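Local coordinates for protein Stk_08120 (Sulfolobus tokodaii str. 7, PDB 2EJX) that probably serves as a fatty acid carrier of a thermoacidophile-specific family within the Bet v 1-like clan, at residues A[49-54]-A[60-65]; A[21-26]-A[128-133]. One frame throughout, in Å; residues are numbered along the deposited sequence.

How the contacts relate
Both contacts belong to one Bet v 1-like fold, a seven-stranded antiparallel sheet wrapped against a long C-terminal helix. Contact 1 pairs strands 48-55 and 58-69, a hairpin formed by consecutive strands. Contact 2 joins helix 17-24 to helix 105-137 through segments 21-26 and 128-133, more than a hundred residues apart, and so everything in contact 1 lies between its two segments along the chain. The centres are 20 Å apart and the nearest atoms about 7 Å apart, without touching. Helix 27-34 contributes side chains to both. Contact 1 thus holds neighbouring strands within the sheet, while contact 2 brings an early helix against the C-terminal one.

Contact 1: A[49-54]-A[60-65]; sequences FEAEGK and YKVKGR
Phe49 pairs with Gly64, Ala51 with Val62 and Gly53 with Tyr60, and these three antiparallel hydrogen-bonded pairs join 49-54 to 60-65 as a hairpin. The strand directions differ by 159°, and six N-H...O bonds use both the N-H and the carbonyl of each paired residue. In the central pair the bond from Ala51 N to Val62 O is nearly straight, with an N-H...O angle of 175°, and Val62 N returns a bond to Ala51 O at 2.7 Å. At the non-hydrogen-bonded positions, CA-H groups make further contacts with four of these carbonyls, as from Glu52 CA to Tyr60 O at 3.3 Å.

Two aromatic rings fold over glycines of the opposite strand. Phe49 CG stands between its own N and carbonyl carbon (chi1 76°), which leans the ring over the neighbouring strand until CE2 is 3.5 Å from Gly64 CA. Tyr60 takes a similar torsion and receives Gly53 CA over its ring face in a CH-pi contact, 4.0 Å from the centroid; its hydroxyl is hydrogen-bonded to Pro36 O. Between the rings, Val62 CG1 meets Ala51 CB at 3.9 Å.

Glu50, Glu52, Lys61 and Lys63 occupy the other face. Glu52 CG and Lys61 CG lie 3.6 Å apart as the two chains run side by side. Glu52 OE2 and Lys61 NZ nevertheless stay 5.1 Å apart and form no salt bridge, whereas Lys63 NZ has its salt-bridge partner in Asp78 OD2.

Strand 38-42 continues the sheet beyond 49-54, bonding through the backbones of Glu50 and Glu52, and strand 72-79 does so beyond 60-65, through Lys63, while helix 27-34 packs on the aromatic face, where Ile31 touches Phe49 and Ala51.

Contact 2: A[21-26]-A[128-133]; sequences MTIFSD and EIIRLE
Ile23 overlaps Ile130, the two side chains running antiparallel alongside one another and linking helix 17-24 to the long C-terminal helix 105-137 of this Bet v 1-like fold. The contact is small and apolar: three residues touch, 175 Å² is buried over both sides, and no hydrogen bond crosses it.

Both branches of Ile23 are used. Its CG2, anti to the backbone N, meets Ile130 CD1 at 3.9 Å. The other branch of Ile23 runs out to CD1, which lies 4.0 Å from Ile130 CG2 and also reaches the aliphatic base of Glu133, with CB 3.9 Å away. Ile130 in turn bends at its second torsion (chi2 -73°), which brings its CD1 back against Ile23. Phe29 of helix 27-34 touches both Ile23 and Glu133 and so adds an aromatic neighbour to the cluster.

The acidic groups are held outside this apolar patch. Glu133 OE1 and Asp26 OD2 are 6.1 Å apart, and each forms a salt bridge with Arg137, the first through NE and the second through NH1, with Lys136 as a further partner of Glu133 OE1; the shared cation would be expected to offset their like charges. Asp26 serves as the N-cap of helix 27-34, its OD1 accepting a hydrogen bond from Ala28 N. Just before it, Ser25 OG donates back to Thr22 O at 2.5 Å.

Contact 1: A[49-54]-A[60-65]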
loop_
_atom_site.group_PDB
_atom_site.type_symbol
_atom_site.label_atom_id
_atom_site.label_comp_id
_atom_site.label_asym_id
_atom_site.label_seq_id
_atom_site.Cartn_x
_atom_site.Cartn_y
_atom_site.Cartn_z
ATOM N N PHE A 49 -7.780 -7.496 -5.701
ATOM C CA PHE A 49 -8.487 -6.272 -5.493
ATOM C C PHE A 49 -8.726 -5.528 -6.794
ATOM O O PHE A 49 -7.989 -5.697 -7.763
ATOM C CB PHE A 49 -7.682 -5.372 -4.536
ATOM C CG PHE A 49 -6.507 -4.732 -5.180
ATOM C CD1 PHE A 49 -6.632 -3.448 -5.732
ATOM C CD2 PHE A 49 -5.290 -5.397 -5.245
ATOM C CE1 PHE A 49 -5.569 -2.836 -6.332
ATOM C CE2 PHE A 49 -4.203 -4.800 -5.857
ATOM C CZ PHE A 49 -4.346 -3.516 -6.407
ATOM N N GLU A 50 -9.765 -4.714 -6.776
ATOM C CA GLU A 50 -9.989 -3.683 -7.784
ATOM C C GLU A 50 -10.275 -2.392 -7.043
ATOM O O GLU A 50 -11.065 -2.360 -6.074
ATOM C CB GLU A 50 -11.203 -4.047 -8.657
ATOM C CG GLU A 50 -11.115 -5.420 -9.265
ATOM C CD GLU A 50 -12.471 -6.014 -9.638
ATOM O OE1 GLU A 50 -13.387 -5.247 -10.013
ATOM O OE2 GLU A 50 -12.615 -7.261 -9.531
ATOM N N ALA A 51 -9.677 -1.306 -7.514
ATOM C CA ALA A 51 -9.914 -0.030 -6.899
ATOM C C ALA A 51 -9.995 1.090 -7.946
ATOM O O ALA A 51 -9.529 0.934 -9.071
ATOM C CB ALA A 51 -8.798 0.277 -5.881
ATOM N N GLU A 52 -10.616 2.185 -7.538
ATOM C CA GLU A 52 -10.759 3.378 -8.355
ATOM C C GLU A 52 -10.303 4.562 -7.543
ATOM O O GLU A 52 -10.626 4.700 -6.364
ATOM C CB GLU A 52 -12.235 3.568 -8.777
ATOM C CG GLU A 52 -12.656 2.551 -9.889
ATOM C CD GLU A 52 -14.096 2.740 -10.408
ATOM O OE1 GLU A 52 -14.571 3.892 -10.518
ATOM O OE2 GLU A 52 -14.756 1.720 -10.692
ATOM N N GLY A 53 -9.548 5.447 -8.181
ATOM C CA GLY A 53 -9.168 6.661 -7.516
ATOM C C GLY A 53 -9.089 7.822 -8.508
ATOM O O GLY A 53 -9.283 7.646 -9.713
ATOM N N LYS A 54 -8.750 8.985 -7.969
ATOM C CA LYS A 54 -8.497 10.192 -8.769
ATOM C C LYS A 54 -7.438 11.084 -8.108
ATOM O O LYS A 54 -7.382 11.205 -6.875
ATOM C CB LYS A 54 -9.798 10.950 -8.978
ATOM C CG LYS A 54 -9.687 12.239 -9.809
ATOM C CD LYS A 54 -11.030 12.850 -10.044
ATOM C CE LYS A 54 -10.944 13.881 -11.169
ATOM N NZ LYS A 54 -12.313 14.366 -11.507
ATOM N N TYR A 60 -8.582 6.953 -12.293
ATOM C CA TYR A 60 -7.948 5.733 -12.723
ATOM C C TYR A 60 -8.625 4.546 -12.061
ATOM O O TYR A 60 -9.273 4.688 -11.009
ATOM C CB TYR A 60 -6.439 5.726 -12.433
ATOM C CG TYR A 60 -6.111 5.778 -10.967
ATOM C CD1 TYR A 60 -5.897 4.598 -10.242
ATOM C CD2 TYR A 60 -6.080 6.997 -10.282
ATOM C CE1 TYR A 60 -5.618 4.629 -8.885
ATOM C CE2 TYR A 60 -5.784 7.048 -8.922
ATOM C CZ TYR A 60 -5.572 5.853 -8.225
ATOM O OH TYR A 60 -5.279 5.870 -6.877
ATOM N N LYS A 61 -8.512 3.414 -12.736
ATOM C CA LYS A 61 -9.004 2.119 -12.250
ATOM C C LYS A 61 -7.816 1.212 -12.105
ATOM O O LYS A 61 -7.092 0.971 -13.086
ATOM C CB LYS A 61 -9.956 1.490 -13.261
ATOM C CG LYS A 61 -11.347 1.977 -13.172
ATOM C CD LYS A 61 -12.178 1.481 -14.366
ATOM C CE LYS A 61 -13.012 0.255 -14.028
ATOM N NZ LYS A 61 -12.248 -1.008 -14.186
ATOM N N VAL A 62 -7.591 0.696 -10.905
ATOM C CA VAL A 62 -6.477 -0.198 -10.682
ATOM C C VAL A 62 -7.031 -1.541 -10.139
ATOM O O VAL A 62 -8.058 -1.571 -9.431
ATOM C CB VAL A 62 -5.358 0.453 -9.792
ATOM C CG1 VAL A 62 -5.909 0.874 -8.458
ATOM C CG2 VAL A 62 -4.157 -0.449 -9.604
ATOM N N LYS A 63 -6.402 -2.632 -10.550
ATOM C CA LYS A 63 -6.708 -3.954 -9.972
ATOM C C LYS A 63 -5.411 -4.754 -9.904
ATOM O O LYS A 63 -4.404 -4.406 -10.511
ATOM C CB LYS A 63 -7.784 -4.695 -10.799
ATOM C CG LYS A 63 -7.254 -5.199 -12.127
ATOM C CD LYS A 63 -8.421 -5.628 -12.996
ATOM C CE LYS A 63 -7.945 -6.456 -14.208
ATOM N NZ LYS A 63 -7.631 -5.551 -15.305
ATOM N N GLY A 64 -5.381 -5.810 -9.116
ATOM C CA GLY A 64 -4.137 -6.510 -8.938
ATOM C C GLY A 64 -4.238 -7.679 -7.950
ATOM O O GLY A 64 -5.330 -8.034 -7.529
ATOM N N ARG A 65 -3.083 -8.223 -7.598
ATOM C CA ARG A 65 -2.964 -9.464 -6.809
ATOM C C ARG A 65 -1.822 -9.353 -5.824
ATOM O O ARG A 65 -0.795 -8.784 -6.125
ATOM C CB ARG A 65 -2.726 -10.676 -7.739
ATOM C CG ARG A 65 -2.646 -12.064 -7.022
ATOM C CD ARG A 65 -3.298 -13.187 -7.854
ATOM N NE ARG A 65 -3.908 -14.152 -6.932
ATOM C CZ ARG A 65 -4.992 -14.879 -7.186
ATOM N NH1 ARG A 65 -5.622 -14.779 -8.350
ATOM N NH2 ARG A 65 -5.453 -15.715 -6.257
#

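Contact 2: A[21-26]-A[128-133]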
loop_
_atom_site.group_PDB
_atom_site.type_symbol
_atom_site.label_atom_id
_atom_site.label_comp_id
_atom_site.label_asym_id
_atom_site.label_seq_id
_atom_site.Cartn_x
_atom_site.Cartn_y
_atom_site.Cartn_z
ATOM N N MET A 21 2.984 -6.635 9.050
ATOM C CA MET A 21 3.180 -7.222 7.713
ATOM C C MET A 21 1.900 -7.900 7.199
ATOM O O MET A 21 1.534 -7.767 6.015
ATOM C CB MET A 21 4.344 -8.218 7.741
ATOM C CG MET A 21 5.736 -7.616 7.939
ATOM S SD MET A 21 6.200 -6.501 6.565
ATOM C CE MET A 21 6.409 -7.664 5.250
ATOM N N THR A 22 1.247 -8.680 8.049
ATOM C CA THR A 22 -0.019 -9.309 7.687
ATOM C C THR A 22 -1.102 -8.311 7.269
ATOM O O THR A 22 -1.804 -8.537 6.285
ATOM C CB THR A 22 -0.547 -10.262 8.814
ATOM O OG1 THR A 22 0.432 -11.259 9.074
ATOM C CG2 THR A 22 -1.827 -10.970 8.382
ATOM N N ILE A 23 -1.252 -7.208 8.019
ATOM C CA ILE A 23 -2.176 -6.158 7.655
ATOM C C ILE A 23 -1.800 -5.531 6.289
ATOM O O ILE A 23 -2.667 -5.305 5.464
ATOM C CB ILE A 23 -2.364 -5.123 8.832
ATOM C CG1 ILE A 23 -3.030 -5.844 10.008
ATOM C CG2 ILE A 23 -3.134 -3.835 8.427
ATOM C CD1 ILE A 23 -3.008 -5.000 11.340
ATOM N N PHE A 24 -0.533 -5.314 6.046
ATOM C CA PHE A 24 -0.095 -4.752 4.765
ATOM C C PHE A 24 -0.400 -5.707 3.592
ATOM O O PHE A 24 -0.604 -5.238 2.459
ATOM C CB PHE A 24 1.399 -4.376 4.821
ATOM C CG PHE A 24 1.638 -2.960 5.250
ATOM C CD1 PHE A 24 1.297 -1.906 4.401
ATOM C CD2 PHE A 24 2.193 -2.669 6.517
ATOM C CE1 PHE A 24 1.496 -0.577 4.784
ATOM C CE2 PHE A 24 2.422 -1.352 6.888
ATOM C CZ PHE A 24 2.065 -0.309 6.038
ATOM N N SER A 25 -0.512 -7.017 3.882
ATOM C CA SER A 25 -0.876 -8.038 2.838
ATOM C C SER A 25 -2.356 -8.010 2.481
ATOM O O SER A 25 -2.793 -8.668 1.536
ATOM C CB SER A 25 -0.500 -9.448 3.298
ATOM O OG SER A 25 -1.448 -9.984 4.217
ATOM N N ASP A 26 -3.167 -7.297 3.264
ATOM C CA ASP A 26 -4.558 -7.034 2.890
ATOM C C ASP A 26 -4.685 -5.806 1.981
ATOM O O ASP A 26 -4.478 -4.660 2.408
ATOM C CB ASP A 26 -5.406 -6.832 4.160
ATOM C CG ASP A 26 -6.891 -6.590 3.867
ATOM O OD1 ASP A 26 -7.309 -6.618 2.675
ATOM O OD2 ASP A 26 -7.652 -6.370 4.847
ATOM N N GLU A 128 -0.689 3.859 15.751
ATOM C CA GLU A 128 -2.092 4.247 16.018
ATOM C C GLU A 128 -2.994 3.668 14.930
ATOM O O GLU A 128 -4.031 3.098 15.220
ATOM C CB GLU A 128 -2.268 5.781 16.082
ATOM C CG GLU A 128 -1.414 6.508 17.185
ATOM C CD GLU A 128 0.017 7.013 16.765
ATOM O OE1 GLU A 128 0.649 6.522 15.789
ATOM O OE2 GLU A 128 0.523 7.959 17.436
ATOM N N ILE A 129 -2.555 3.749 13.674
ATOM C CA ILE A 129 -3.366 3.140 12.575
ATOM C C ILE A 129 -3.510 1.594 12.802
ATOM O O ILE A 129 -4.604 0.997 12.725
ATOM C CB ILE A 129 -2.711 3.461 11.228
ATOM C CG1 ILE A 129 -2.937 4.954 10.883
ATOM C CG2 ILE A 129 -3.273 2.466 10.142
ATOM C CD1 ILE A 129 -1.978 5.506 9.806
ATOM N N ILE A 130 -2.408 0.930 13.109
ATOM C CA ILE A 130 -2.403 -0.516 13.252
ATOM C C ILE A 130 -3.121 -0.941 14.515
ATOM O O ILE A 130 -3.762 -1.975 14.532
ATOM C CB ILE A 130 -0.966 -1.078 13.277
ATOM C CG1 ILE A 130 -0.233 -0.834 11.921
ATOM C CG2 ILE A 130 -0.963 -2.604 13.749
ATOM C CD1 ILE A 130 -0.728 -1.752 10.692
ATOM N N ARG A 131 -3.015 -0.157 15.582
ATOM C CA ARG A 131 -3.718 -0.505 16.815
ATOM C C ARG A 131 -5.230 -0.589 16.556
ATOM O O ARG A 131 -5.901 -1.547 16.964
ATOM C CB ARG A 131 -3.447 0.516 17.882
ATOM C CG ARG A 131 -4.026 0.140 19.223
ATOM C CD ARG A 131 -3.699 1.206 20.274
ATOM N NE ARG A 131 -4.357 2.465 19.943
ATOM C CZ ARG A 131 -5.615 2.758 20.254
ATOM N NH1 ARG A 131 -6.360 1.895 20.932
ATOM N NH2 ARG A 131 -6.126 3.916 19.879
ATOM N N LEU A 132 -5.741 0.422 15.884
ATOM C CA LEU A 132 -7.159 0.424 15.452
ATOM C C LEU A 132 -7.514 -0.721 14.481
ATOM O O LEU A 132 -8.591 -1.323 14.618
ATOM C CB LEU A 132 -7.503 1.802 14.840
ATOM C CG LEU A 132 -7.566 2.902 15.890
ATOM C CD1 LEU A 132 -7.751 4.262 15.181
ATOM C CD2 LEU A 132 -8.712 2.693 16.891
ATOM N N GLU A 133 -6.641 -1.008 13.504
ATOM C CA GLU A 133 -6.844 -2.172 12.618
ATOM C C GLU A 133 -6.943 -3.465 13.421
ATOM O O GLU A 133 -7.784 -4.291 13.178
ATOM C CB GLU A 133 -5.712 -2.265 11.550
ATOM C CG GLU A 133 -5.804 -1.161 10.466
ATOM C CD GLU A 133 -7.100 -1.308 9.631
ATOM O OE1 GLU A 133 -7.649 -2.424 9.472
ATOM O OE2 GLU A 133 -7.567 -0.275 9.153
#